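Local structure of secreted effector protein sseI (Salmonella enterica subsp. enterica serovar Typhimurium, 4G29) at residues A20-E23 and E24-N28; Q41-S44 and L45-P48; F67-K71 and P72-I76; H99-E102 and N103-M106; E158-A161 and G162-F165. The protein is a secreted virulence effector whose catalytic domain, a member of the cysteine protease superfamily with a papain-like fold, probably works through a nucleophilic cysteine. All coordinates share one frame; numbering follows the deposited sequence.

Contact 1: residues A20-E23 and E24-N28; sequences AYLE and ELKQN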
loop_
_atom_site.group_PDB
_atom_site.type_symbol
_atom_site.label_atom_id
_atom_site.label_comp_id
_atom_site.label_asym_id
_atom_site.label_seq_id
_atom_site.Cartn_x
_atom_site.Cartn_y
_atom_site.Cartn_z
ATOM N N ALA A 20 -10.166 13.877 9.164
ATOM C CA ALA A 20 -9.833 14.056 10.581
ATOM C C ALA A 20 -8.699 13.143 11.031
ATOM O O ALA A 20 -7.817 13.566 11.789
ATOM C CB ALA A 20 -11.016 13.826 11.463
ATOM N N TYR A 21 -8.751 11.884 10.602
ATOM C CA TYR A 21 -7.698 10.939 10.907
ATOM C C TYR A 21 -6.344 11.380 10.364
ATOM O O TYR A 21 -5.335 11.272 11.059
ATOM C CB TYR A 21 -8.052 9.552 10.344
ATOM C CG TYR A 21 -9.224 8.869 11.026
ATOM C CD1 TYR A 21 -9.548 9.092 12.388
ATOM C CD2 TYR A 21 -9.985 7.958 10.345
ATOM C CE1 TYR A 21 -10.622 8.420 13.016
ATOM C CE2 TYR A 21 -11.039 7.283 10.969
ATOM C CZ TYR A 21 -11.354 7.538 12.293
ATOM O OH TYR A 21 -12.394 6.873 12.880
ATOM N N LEU A 22 -6.312 11.889 9.129
ATOM C CA LEU A 22 -5.048 12.398 8.579
ATOM C C LEU A 22 -4.503 13.571 9.402
ATOM O O LEU A 22 -3.326 13.629 9.729
ATOM C CB LEU A 22 -5.163 12.756 7.113
ATOM C CG LEU A 22 -3.875 13.214 6.402
ATOM C CD1 LEU A 22 -2.800 12.070 6.448
ATOM C CD2 LEU A 22 -4.161 13.665 4.983
ATOM N N GLU A 23 -5.367 14.498 9.783
ATOM C CA GLU A 23 -4.928 15.590 10.635
ATOM C C GLU A 23 -4.366 15.126 11.969
ATOM O O GLU A 23 -3.362 15.668 12.481
ATOM C CB GLU A 23 -6.111 16.534 10.882
ATOM C CG GLU A 23 -6.445 17.362 9.664
ATOM C CD GLU A 23 -5.223 18.103 9.110
ATOM O OE1 GLU A 23 -4.471 18.723 9.919
ATOM O OE2 GLU A 23 -5.022 18.048 7.863
ATOM N N GLU A 24 -5.039 14.143 12.562
ATOM C CA GLU A 24 -4.616 13.613 13.843
ATOM C C GLU A 24 -3.247 12.917 13.727
ATOM O O GLU A 24 -2.361 13.116 14.553
ATOM C CB GLU A 24 -5.707 12.665 14.317
ATOM C CG GLU A 24 -5.702 12.359 15.729
ATOM C CD GLU A 24 -6.914 11.535 16.126
ATOM O OE1 GLU A 24 -7.919 11.425 15.334
ATOM O OE2 GLU A 24 -6.815 10.995 17.254
ATOM N N LEU A 25 -3.066 12.139 12.668
ATOM C CA LEU A 25 -1.759 11.538 12.402
ATOM C C LEU A 25 -0.675 12.615 12.271
ATOM O O LEU A 25 0.466 12.491 12.802
ATOM C CB LEU A 25 -1.825 10.662 11.154
ATOM C CG LEU A 25 -2.539 9.357 11.405
ATOM C CD1 LEU A 25 -2.978 8.838 10.035
ATOM C CD2 LEU A 25 -1.629 8.363 12.163
ATOM N N LYS A 26 -1.015 13.698 11.589
ATOM C CA LYS A 26 -0.068 14.755 11.364
ATOM C C LYS A 26 0.228 15.650 12.590
ATOM O O LYS A 26 1.220 16.393 12.592
ATOM C CB LYS A 26 -0.477 15.597 10.177
ATOM C CG LYS A 26 -0.299 14.869 8.874
ATOM C CD LYS A 26 -1.093 15.510 7.763
ATOM C CE LYS A 26 -0.557 16.812 7.328
ATOM N NZ LYS A 26 -1.325 17.288 6.199
ATOM N N GLN A 27 -0.579 15.528 13.631
ATOM C CA GLN A 27 -0.253 16.113 14.940
ATOM C C GLN A 27 0.932 15.428 15.630
ATOM O O GLN A 27 1.469 15.909 16.664
ATOM C CB GLN A 27 -1.489 16.070 15.866
ATOM C CG GLN A 27 -2.622 16.990 15.416
ATOM C CD GLN A 27 -3.980 16.724 16.110
ATOM O OE1 GLN A 27 -4.111 15.874 17.013
ATOM N NE2 GLN A 27 -5.003 17.458 15.673
ATOM N N ASN A 28 1.280 14.258 15.153
ATOM C CA ASN A 28 2.471 13.586 15.652
ATOM C C ASN A 28 3.652 14.058 14.808
ATOM O O ASN A 28 3.687 13.810 13.605
ATOM C CB ASN A 28 2.320 12.085 15.504
ATOM C CG ASN A 28 3.534 11.330 16.013
ATOM O OD1 ASN A 28 4.530 11.216 15.317
ATOM N ND2 ASN A 28 3.469 10.832 17.222
#

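Contact 2: residues Q41-S44 and L45-P48; sequences QCES and LMTP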
loop_
_atom_site.group_PDB
_atom_site.type_symbol
_atom_site.label_atom_id
_atom_site.label_comp_id
_atom_site.label_asym_id
_atom_site.label_seq_id
_atom_site.Cartn_x
_atom_site.Cartn_y
_atom_site.Cartn_z
ATOM N N GLN A 41 9.833 5.290 3.823
ATOM C CA GLN A 41 9.109 5.223 5.110
ATOM C C GLN A 41 8.008 4.201 5.318
ATOM O O GLN A 41 7.635 4.131 6.513
ATOM C CB GLN A 41 8.490 6.586 5.445
ATOM C CG GLN A 41 9.478 7.704 5.522
ATOM C CD GLN A 41 10.555 7.489 6.545
ATOM O OE1 GLN A 41 10.482 6.619 7.406
ATOM N NE2 GLN A 41 11.565 8.317 6.487
ATOM N N CYS A 42 7.419 3.555 4.258
ATOM C CA CYS A 42 6.215 2.748 4.327
ATOM C C CYS A 42 6.530 1.700 5.375
ATOM O O CYS A 42 5.670 1.432 6.144
ATOM C CB CYS A 42 5.648 2.064 2.994
ATOM S SG CYS A 42 6.794 1.442 2.048
ATOM N N GLU A 43 7.724 1.083 5.389
ATOM C CA GLU A 43 7.820 -0.084 6.260
ATOM C C GLU A 43 7.708 0.354 7.737
ATOM O O GLU A 43 6.975 -0.279 8.567
ATOM C CB GLU A 43 9.104 -0.879 5.953
ATOM C CG GLU A 43 9.081 -2.180 6.498
ATOM C CD GLU A 43 10.255 -3.017 6.023
ATOM O OE1 GLU A 43 10.913 -3.454 6.942
ATOM O OE2 GLU A 43 10.493 -3.251 4.817
ATOM N N SER A 44 8.397 1.454 8.078
ATOM C CA SER A 44 8.429 1.947 9.475
ATOM C C SER A 44 7.067 2.512 9.934
ATOM O O SER A 44 6.862 2.711 11.119
ATOM C CB SER A 44 9.541 3.011 9.699
ATOM O OG SER A 44 9.192 4.283 9.152
ATOM N N LEU A 45 6.198 2.873 8.976
ATOM C CA LEU A 45 4.889 3.419 9.284
ATOM C C LEU A 45 3.875 2.317 9.590
ATOM O O LEU A 45 2.793 2.645 10.120
ATOM C CB LEU A 45 4.382 4.330 8.173
ATOM C CG LEU A 45 5.028 5.691 8.078
ATOM C CD1 LEU A 45 4.815 6.339 6.685
ATOM C CD2 LEU A 45 4.586 6.648 9.183
HETATM N N MSE A 46 4.160 1.046 9.305
HETATM C CA MSE A 46 3.146 0.005 9.515
HETATM C C MSE A 46 2.666 -0.054 10.968
HETATM O O MSE A 46 1.458 -0.011 11.247
HETATM C CB MSE A 46 3.622 -1.385 9.057
HETATM C CG MSE A 46 3.606 -1.516 7.518
HETATM SE SE MSE A 46 3.842 -3.419 6.988
HETATM C CE MSE A 46 5.801 -3.381 7.190
ATOM N N THR A 47 3.616 -0.181 11.898
ATOM C CA THR A 47 3.274 -0.361 13.300
ATOM C C THR A 47 2.528 0.866 13.828
ATOM O O THR A 47 1.432 0.736 14.431
ATOM C CB THR A 47 4.492 -0.763 14.104
ATOM O OG1 THR A 47 4.861 -2.091 13.705
ATOM C CG2 THR A 47 4.228 -0.675 15.611
ATOM N N PRO A 48 3.071 2.091 13.592
ATOM C CA PRO A 48 2.361 3.224 14.126
ATOM C C PRO A 48 0.952 3.427 13.575
ATOM O O PRO A 48 0.009 3.719 14.322
ATOM C CB PRO A 48 3.237 4.416 13.753
ATOM C CG PRO A 48 4.520 3.862 13.263
ATOM C CD PRO A 48 4.449 2.411 13.162
HETATM O O HOH W 1 6.440 -0.707 11.244
#

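Contact 3: residues F67-K71 and P72-I76; sequences FIWDK and PTEEI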
loop_
_atom_site.group_PDB
_atom_site.type_symbol
_atom_site.label_atom_id
_atom_site.label_comp_id
_atom_site.label_asym_id
_atom_site.label_seq_id
_atom_site.Cartn_x
_atom_site.Cartn_y
_atom_site.Cartn_z
ATOM N N PHE A 67 4.087 -5.469 -4.403
ATOM C CA PHE A 67 5.130 -5.257 -5.395
ATOM C C PHE A 67 4.581 -4.506 -6.616
ATOM O O PHE A 67 3.419 -4.713 -7.027
ATOM C CB PHE A 67 5.750 -6.545 -5.901
ATOM C CG PHE A 67 6.756 -7.201 -4.956
ATOM C CD1 PHE A 67 7.692 -6.441 -4.182
ATOM C CD2 PHE A 67 6.870 -8.598 -4.916
ATOM C CE1 PHE A 67 8.622 -7.067 -3.363
ATOM C CE2 PHE A 67 7.800 -9.226 -4.035
ATOM C CZ PHE A 67 8.692 -8.429 -3.310
ATOM N N ILE A 68 5.466 -3.686 -7.198
ATOM C CA ILE A 68 5.209 -2.957 -8.435
ATOM C C ILE A 68 6.332 -3.312 -9.394
ATOM O O ILE A 68 7.525 -3.074 -9.091
ATOM C CB ILE A 68 5.177 -1.427 -8.196
ATOM C CG1 ILE A 68 4.055 -1.061 -7.220
ATOM C CG2 ILE A 68 4.998 -0.711 -9.556
ATOM C CD1 ILE A 68 4.285 0.261 -6.444
ATOM N N TRP A 69 5.975 -3.970 -10.496
ATOM C CA TRP A 69 6.946 -4.462 -11.450
ATOM C C TRP A 69 6.749 -3.661 -12.705
ATOM O O TRP A 69 5.634 -3.542 -13.194
ATOM C CB TRP A 69 6.686 -5.920 -11.829
ATOM C CG TRP A 69 7.008 -6.954 -10.792
ATOM C CD1 TRP A 69 6.161 -7.461 -9.870
ATOM C CD2 TRP A 69 8.228 -7.682 -10.666
ATOM N NE1 TRP A 69 6.779 -8.437 -9.125
ATOM C CE2 TRP A 69 8.063 -8.582 -9.573
ATOM C CE3 TRP A 69 9.474 -7.599 -11.300
ATOM C CZ2 TRP A 69 9.075 -9.457 -9.161
ATOM C CZ3 TRP A 69 10.482 -8.474 -10.879
ATOM C CH2 TRP A 69 10.283 -9.364 -9.820
ATOM N N ASP A 70 7.852 -3.130 -13.234
ATOM C CA ASP A 70 7.858 -2.369 -14.491
ATOM C C ASP A 70 8.068 -3.256 -15.701
ATOM O O ASP A 70 7.529 -2.997 -16.788
ATOM C CB ASP A 70 8.997 -1.364 -14.467
ATOM C CG ASP A 70 8.773 -0.242 -13.484
ATOM O OD1 ASP A 70 7.620 0.188 -13.321
ATOM O OD2 ASP A 70 9.774 0.236 -12.895
ATOM N N LYS A 71 8.873 -4.300 -15.542
ATOM C CA LYS A 71 9.210 -5.208 -16.656
ATOM C C LYS A 71 9.632 -6.595 -16.128
ATOM O O LYS A 71 10.061 -6.690 -14.987
ATOM C CB LYS A 71 10.342 -4.597 -17.497
ATOM C CG LYS A 71 11.597 -4.242 -16.739
ATOM C CD LYS A 71 12.685 -3.656 -17.634
ATOM C CE LYS A 71 14.038 -3.644 -16.903
ATOM N NZ LYS A 71 15.145 -2.961 -17.653
ATOM N N PRO A 72 9.553 -7.662 -16.960
ATOM C CA PRO A 72 9.836 -9.019 -16.472
ATOM C C PRO A 72 11.271 -9.253 -16.018
ATOM O O PRO A 72 11.523 -10.176 -15.248
ATOM C CB PRO A 72 9.601 -9.916 -17.721
ATOM C CG PRO A 72 9.061 -9.070 -18.743
ATOM C CD PRO A 72 9.183 -7.649 -18.386
ATOM N N THR A 73 12.202 -8.446 -16.532
ATOM C CA THR A 73 13.626 -8.631 -16.267
ATOM C C THR A 73 14.150 -7.771 -15.113
ATOM O O THR A 73 15.344 -7.761 -14.842
ATOM C CB THR A 73 14.499 -8.340 -17.542
ATOM O OG1 THR A 73 14.343 -6.966 -17.949
ATOM C CG2 THR A 73 14.111 -9.269 -18.646
ATOM N N GLU A 74 13.257 -7.025 -14.465
ATOM C CA GLU A 74 13.655 -6.177 -13.358
ATOM C C GLU A 74 14.259 -7.042 -12.292
ATOM O O GLU A 74 13.697 -8.056 -11.951
ATOM C CB GLU A 74 12.413 -5.510 -12.800
ATOM C CG GLU A 74 12.680 -4.449 -11.822
ATOM C CD GLU A 74 11.442 -3.615 -11.572
ATOM O OE1 GLU A 74 10.324 -4.054 -11.960
ATOM O OE2 GLU A 74 11.602 -2.530 -10.984
ATOM N N GLU A 75 15.406 -6.642 -11.766
ATOM C CA GLU A 75 16.107 -7.482 -10.804
ATOM C C GLU A 75 15.513 -7.460 -9.409
ATOM O O GLU A 75 15.523 -8.482 -8.729
ATOM C CB GLU A 75 17.584 -7.077 -10.759
ATOM C CG GLU A 75 18.352 -7.435 -12.047
ATOM C CD GLU A 75 19.848 -7.324 -11.858
ATOM O OE1 GLU A 75 20.425 -8.119 -11.069
ATOM O OE2 GLU A 75 20.441 -6.408 -12.463
ATOM N N ILE A 76 15.037 -6.290 -8.972
ATOM C CA ILE A 76 14.413 -6.113 -7.675
ATOM C C ILE A 76 13.148 -5.279 -7.889
ATOM O O ILE A 76 13.234 -4.093 -8.257
ATOM C CB ILE A 76 15.338 -5.409 -6.616
ATOM C CG1 ILE A 76 16.665 -6.157 -6.480
ATOM C CG2 ILE A 76 14.569 -5.301 -5.249
ATOM C CD1 ILE A 76 17.712 -5.550 -5.442
HETATM O O HOH W 2 9.507 -1.452 -10.191
#

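Contact 4: residues H99-E102 and N103-M106; sequences HQFE and NRGM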
loop_
_atom_site.group_PDB
_atom_site.type_symbol
_atom_site.label_atom_id
_atom_site.label_comp_id
_atom_site.label_asym_id
_atom_site.label_seq_id
_atom_site.Cartn_x
_atom_site.Cartn_y
_atom_site.Cartn_z
ATOM N N HIS A 99 2.246 8.509 -1.794
ATOM C CA HIS A 99 2.820 9.579 -2.584
ATOM C C HIS A 99 4.321 9.534 -2.716
ATOM O O HIS A 99 4.886 10.376 -3.477
ATOM C CB HIS A 99 2.396 10.967 -2.137
ATOM C CG HIS A 99 2.586 11.185 -0.682
ATOM N ND1 HIS A 99 3.364 12.199 -0.166
ATOM C CD2 HIS A 99 2.180 10.447 0.361
ATOM C CE1 HIS A 99 3.326 12.122 1.160
ATOM N NE2 HIS A 99 2.634 11.051 1.497
ATOM N N GLN A 100 4.972 8.563 -2.073
ATOM C CA GLN A 100 6.379 8.300 -2.401
ATOM C C GLN A 100 6.595 8.002 -3.902
ATOM O O GLN A 100 7.694 8.154 -4.391
ATOM C CB GLN A 100 7.010 7.231 -1.531
ATOM C CG GLN A 100 6.606 5.820 -1.830
ATOM C CD GLN A 100 7.570 4.764 -1.324
ATOM O OE1 GLN A 100 8.787 4.979 -1.290
ATOM N NE2 GLN A 100 7.043 3.561 -1.043
ATOM N N PHE A 101 5.533 7.625 -4.611
ATOM C CA PHE A 101 5.577 7.276 -6.038
ATOM C C PHE A 101 5.215 8.411 -6.998
ATOM O O PHE A 101 5.333 8.258 -8.238
ATOM C CB PHE A 101 4.682 6.057 -6.309
ATOM C CG PHE A 101 5.081 4.854 -5.527
ATOM C CD1 PHE A 101 6.355 4.357 -5.648
ATOM C CD2 PHE A 101 4.195 4.253 -4.652
ATOM C CE1 PHE A 101 6.784 3.279 -4.923
ATOM C CE2 PHE A 101 4.575 3.158 -3.919
ATOM C CZ PHE A 101 5.863 2.666 -4.037
ATOM N N GLU A 102 4.801 9.549 -6.446
ATOM C CA GLU A 102 4.370 10.708 -7.262
ATOM C C GLU A 102 5.344 11.069 -8.366
ATOM O O GLU A 102 4.931 11.378 -9.517
ATOM C CB GLU A 102 4.160 11.936 -6.378
ATOM C CG GLU A 102 3.365 13.040 -7.066
ATOM C CD GLU A 102 3.303 14.320 -6.239
ATOM O OE1 GLU A 102 4.081 14.434 -5.254
ATOM O OE2 GLU A 102 2.482 15.216 -6.593
ATOM N N ASN A 103 6.618 11.037 -8.018
ATOM C CA ASN A 103 7.702 11.379 -8.918
ATOM C C ASN A 103 8.359 10.173 -9.604
ATOM O O ASN A 103 9.440 10.330 -10.182
ATOM C CB ASN A 103 8.743 12.209 -8.147
ATOM C CG ASN A 103 8.196 13.579 -7.725
ATOM O OD1 ASN A 103 7.616 14.294 -8.538
ATOM N ND2 ASN A 103 8.347 13.933 -6.445
ATOM N N ARG A 104 7.699 9.002 -9.567
ATOM C CA ARG A 104 8.211 7.742 -10.168
ATOM C C ARG A 104 7.260 7.084 -11.151
ATOM O O ARG A 104 7.150 5.860 -11.201
ATOM C CB ARG A 104 8.525 6.751 -9.063
ATOM C CG ARG A 104 9.577 7.286 -8.168
ATOM C CD ARG A 104 9.653 6.558 -6.878
ATOM N NE ARG A 104 10.733 7.154 -6.091
ATOM C CZ ARG A 104 11.578 6.471 -5.323
ATOM N NH1 ARG A 104 11.477 5.142 -5.221
ATOM N NH2 ARG A 104 12.524 7.118 -4.653
ATOM N N GLY A 105 6.556 7.902 -11.919
ATOM C CA GLY A 105 5.612 7.414 -12.910
ATOM C C GLY A 105 4.258 7.063 -12.351
ATOM O O GLY A 105 3.481 6.387 -13.010
HETATM N N MSE A 106 3.957 7.509 -11.132
HETATM C CA MSE A 106 2.622 7.371 -10.589
HETATM C C MSE A 106 2.199 8.699 -9.974
HETATM O O MSE A 106 1.915 8.802 -8.785
HETATM C CB MSE A 106 2.564 6.200 -9.592
HETATM C CG MSE A 106 2.895 4.909 -10.292
HETATM SE SE MSE A 106 2.803 3.386 -9.073
HETATM C CE MSE A 106 4.724 3.285 -8.751
#

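Contact 5: residues E158-A161 and G162-F165; sequences ESMA and GKVF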
loop_
_atom_site.group_PDB
_atom_site.type_symbol
_atom_site.label_atom_id
_atom_site.label_comp_id
_atom_site.label_asym_id
_atom_site.label_seq_id
_atom_site.Cartn_x
_atom_site.Cartn_y
_atom_site.Cartn_z
ATOM N N GLU A 158 8.423 -16.608 -9.511
ATOM C CA GLU A 158 7.669 -16.292 -8.306
ATOM C C GLU A 158 6.348 -17.014 -8.269
ATOM O O GLU A 158 5.652 -17.047 -9.269
ATOM C CB GLU A 158 7.361 -14.787 -8.245
ATOM C CG GLU A 158 8.511 -13.980 -7.802
ATOM C CD GLU A 158 8.919 -14.303 -6.380
ATOM O OE1 GLU A 158 8.170 -13.934 -5.418
ATOM O OE2 GLU A 158 9.999 -14.919 -6.247
ATOM N N SER A 159 5.965 -17.526 -7.106
ATOM C CA SER A 159 4.669 -18.155 -7.006
ATOM C C SER A 159 3.627 -17.046 -6.973
ATOM O O SER A 159 3.780 -16.120 -6.218
ATOM C CB SER A 159 4.513 -18.980 -5.753
ATOM O OG SER A 159 3.304 -19.757 -5.901
HETATM N N MSE A 160 2.579 -17.166 -7.779
HETATM C CA MSE A 160 1.483 -16.197 -7.721
HETATM C C MSE A 160 0.418 -16.651 -6.708
HETATM O O MSE A 160 -0.593 -15.977 -6.470
HETATM C CB MSE A 160 0.893 -15.943 -9.099
HETATM C CG MSE A 160 1.757 -15.042 -10.057
HETATM SE SE MSE A 160 2.322 -13.338 -9.425
HETATM C CE MSE A 160 4.106 -13.797 -8.740
ATOM N N ALA A 161 0.672 -17.787 -6.078
ATOM C CA ALA A 161 -0.200 -18.281 -4.995
ATOM C C ALA A 161 -0.289 -17.296 -3.846
ATOM O O ALA A 161 0.728 -16.891 -3.275
ATOM C CB ALA A 161 0.297 -19.654 -4.503
ATOM N N GLY A 162 -1.499 -16.844 -3.515
ATOM C CA GLY A 162 -1.686 -15.887 -2.430
ATOM C C GLY A 162 -1.431 -14.446 -2.834
ATOM O O GLY A 162 -1.493 -13.529 -2.005
ATOM N N LYS A 163 -1.174 -14.229 -4.120
ATOM C CA LYS A 163 -1.037 -12.882 -4.660
ATOM C C LYS A 163 -2.379 -12.388 -5.183
ATOM O O LYS A 163 -3.155 -13.138 -5.874
ATOM C CB LYS A 163 -0.039 -12.836 -5.815
ATOM C CG LYS A 163 1.431 -12.776 -5.491
ATOM C CD LYS A 163 1.875 -13.442 -4.258
ATOM C CE LYS A 163 3.429 -13.559 -4.151
ATOM N NZ LYS A 163 3.696 -14.488 -3.026
ATOM N N VAL A 164 -2.679 -11.153 -4.850
ATOM C CA VAL A 164 -3.879 -10.484 -5.310
ATOM C C VAL A 164 -3.495 -9.402 -6.300
ATOM O O VAL A 164 -2.766 -8.478 -5.958
ATOM C CB VAL A 164 -4.715 -9.888 -4.157
ATOM C CG1 VAL A 164 -6.003 -9.242 -4.672
ATOM C CG2 VAL A 164 -4.995 -10.958 -3.065
ATOM N N PHE A 165 -3.964 -9.499 -7.541
ATOM C CA PHE A 165 -3.636 -8.503 -8.579
ATOM C C PHE A 165 -4.483 -7.267 -8.437
ATOM O O PHE A 165 -5.710 -7.340 -8.279
ATOM C CB PHE A 165 -3.769 -9.093 -9.974
ATOM C CG PHE A 165 -2.839 -10.226 -10.216
ATOM C CD1 PHE A 165 -1.500 -9.975 -10.550
ATOM C CD2 PHE A 165 -3.274 -11.541 -10.167
ATOM C CE1 PHE A 165 -0.639 -11.013 -10.733
ATOM C CE2 PHE A 165 -2.395 -12.584 -10.407
ATOM C CZ PHE A 165 -1.089 -12.308 -10.657
HETATM O O HOH W 3 -2.886 -15.412 -7.655
#

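Contact 1: residues A20-E23 and E24-N28
The N-H of L25 reaches back one turn to the carbonyl of Y21, with 2.9 Å between L25 N and Y21 O and a nearly straight bond of 168°. The same i to i+4 pattern of an alpha helix is kept by its neighbours: E24 N bonds to A20 O at 2.9 Å, and K26 N to L22 O at 3.0 Å. The next rung, from Q27 N to E23 O, is weak. Side chains fill in over these carbonyls. The CG of L25 lies 3.4 Å from Y21 O, and the first methylenes of K26 run past L22 O in the same way. Further out, K26 CD packs 3.9 Å from L22 CG, where the two chains cross. A bend at chi3 of K26 (71°) then carries the amine toward E23, but NZ stays 4.1 Å from OE2 of E23, so the opposite charges are close without forming a salt bridge. On another side of the helix E24 lies alongside Y21, both pointing the same way. Its OE1 sits at the ring edge, 4.1 Å from Y21 CD1, with carboxylate and ring planes 43° apart. The other oxygen, E24 OE2, is held by a salt bridge to K56, a residue the Y21 side chain also touches. After the helix, N28 caps helix 29-36 with its OD1 on I31 N. That following helix takes L22, L25 and K26 against I31, N32 and I35, while F52 of helix 42-55 meets E24 and L25.

Contact 2: residues Q41-S44 and L45-P48
L45 folds back over Q41 on the packed side of this first helical turn, its CG 3.4 Å from Q41 O and its CD1 3.9 Å from Q41 CB. That carbonyl is also gripped by polar groups: S44 OG donates to Q41 O at 3.1 Å, and L45 N adds a weak bond. S44 OG has a further partner in K34 NZ. M46 is also packed in: a selenomethionine bent at chi3 (-81°), it lays its CE 3.6 Å from CG of E43 where the two chains cross. The turn opens helix 42-55, and C42 sits at its very start, touching H80. This placement is that of the nucleophile in papain-like folds and is consistent with a Cys-His-Asp triad of C42, H80 and D95. On the looser side, toward T47 and P48, direct backbone bonding lapses and the helix kinks. E43 O still accepts M46 N at 3.2 Å, from above the carbonyl plane, but T47 N is linked to the same E43 O only through water 1. P48 has no N-H to offer S44 O, and its ring carbon CD comes to 3.2 Å from that oxygen.

Contact 3: residues F67-K71 and P72-I76
A type I beta turn from K71 to E74 leads the chain out of strand 61-69, and the glutamate at its end reaches back to fasten the strand's exit. E74 N bonds to K71 O at 3.3 Å, the donor standing above the carbonyl plane. The E74 side chain carries most of the rest. With CG opposite its own backbone N (chi1 -170°) and the chain extended beyond, it reaches across the mouth of the turn and delivers OE1 to the N-H of D70, 2.9 Å from D70 N. This bond uses the syn side of the carboxylate. On its way E74 crosses the indole of W69: CE3 of W69 is 3.7 Å from OE1, ring and carboxylate planes lying 77° apart. The backbone joins in, because E74 O sits in the plane of the indole at its edge, 3.4 Å from W69 CZ3. The second oxygen, E74 OE2, comes within 3.8 Å of D70 OD2, two like charges on carboxylates whose planes are 14° apart, nearly parallel. D70 OD1 is salt-bridged to K131, whose charge would offset part of the repulsion. Water 2 lies 2.8 Å from I68 O, close to the same glutamate carboxylate. Nearer the tip of the turn, K71 CE passes 3.5 Å from T73 OG1. The loop goes on to strand 78-87, while on the strand's other flank W69 gives its NE1 to Y134 OH and packs on L132 of strand 132-138. P72 rests on W171 and F175 of helix 170-176.

Contact 4: residues H99-E102 and N103-M106
Beside the presumed papain-like catalytic centre, a short 3-10 segment runs into a type I beta turn from F101 to R104, and Q100, just ahead of the turn, donates from NE2 to ND1 of H80, the histidine of the probable triad. The carbonyl of F101 organises the turn by accepting twice. R104 N binds F101 O at 2.8 Å, while M106 N reaches the same oxygen at 3.3 Å from the opposite face of the carbonyl plane. Between the two donors G105 lets the chain double back, with a phi of 83° that suits glycine. The double grip brings M106, a selenomethionine, alongside F101 so that both side chains point the same way. Its methyl CE lies 3.6 Å from F101 CG, and the selenium is 5.1 Å from the ring centroid, an oblique Met-aromatic contact 34° off the ring normal. One face of that ring is taken by the preceding residue, with Q100 CG 3.8 Å above the plane over its centre. F101 also meets H80 edge-to-face, so two successive residues, Q100 and F101, contact the histidine. The arginine stays nearer the surface. Its aliphatic part crosses the F101 ring obliquely, and R104 CD comes to 3.5 Å from Q100 O. Past the turn the chain swings back far enough for the CA-H of E102 to point at M106 O, 3.5 Å from CA to O with 154° at the hydrogen.

Contact 5: residues E158-A161 and G162-F165
K163 closes a type II beta turn that begins at M160: its N-H binds M160 O at 3.0 Å, with 156° at the hydrogen and the donor above the carbonyl plane. Water 3 donates to the same M160 O and also to K163 O, 2.9 Å away, so a single water bridges the two ends of the turn. Among the side chains M160, a selenomethionine, crosses F165 at about a right angle. Its selenium lies 3.8 Å from CZ of F165 and 4.9 Å from the ring centroid. At 66° off the ring normal the approach is oblique, a Met-aromatic contact made near the CZ end of the ring. A bend at chi2 of M160 turns the selenium that way, chi3 then setting only the methyl CE, and CG of K163 lies 4.1 Å from the selenium. The next shell sets the turn itself. G162 has a phi of 82°, the positive value that the third residue of a type II turn adopts, and its O accepts from T136 OG1 of strand 132-138. V164 then pairs with Y135 of that strand through the backbone, so the turn delivers the chain into strand 164-165 at the edge of the sheet, while M160 and K163 both lean on Y134. Before the turn, S159 forms an ST turn, its OG accepting from A161 N at 3.3 Å. From the last position of the type II turn the K163 side chain, bent at chi2, folds back so that its CE lies 3.3 Å from S159 O.

Contacts 2 and 4 meet at the probable catalytic centre, where C42 SG lies 3.8 Å from Q100 NE2 and both residues also touch H80. Contact 3 meets contact 4 from the strand side, staying about 9 Å from contact 2 at the nearest atoms: I68 CD1 packs 3.8 Å from F101 CZ and equally close to M106 CE, so the outgoing end of strand 61-69 backs the turn of contact 4. Contacts 3 and 5 reach the same antiparallel sheet, with nearest atoms about 5 Å apart and strand 132-138 between them. Contact 1 is remote from that end, its centre about 34 Å from those of contacts 3 and 5, but its nearest atoms come within about 5 Å of contact 2.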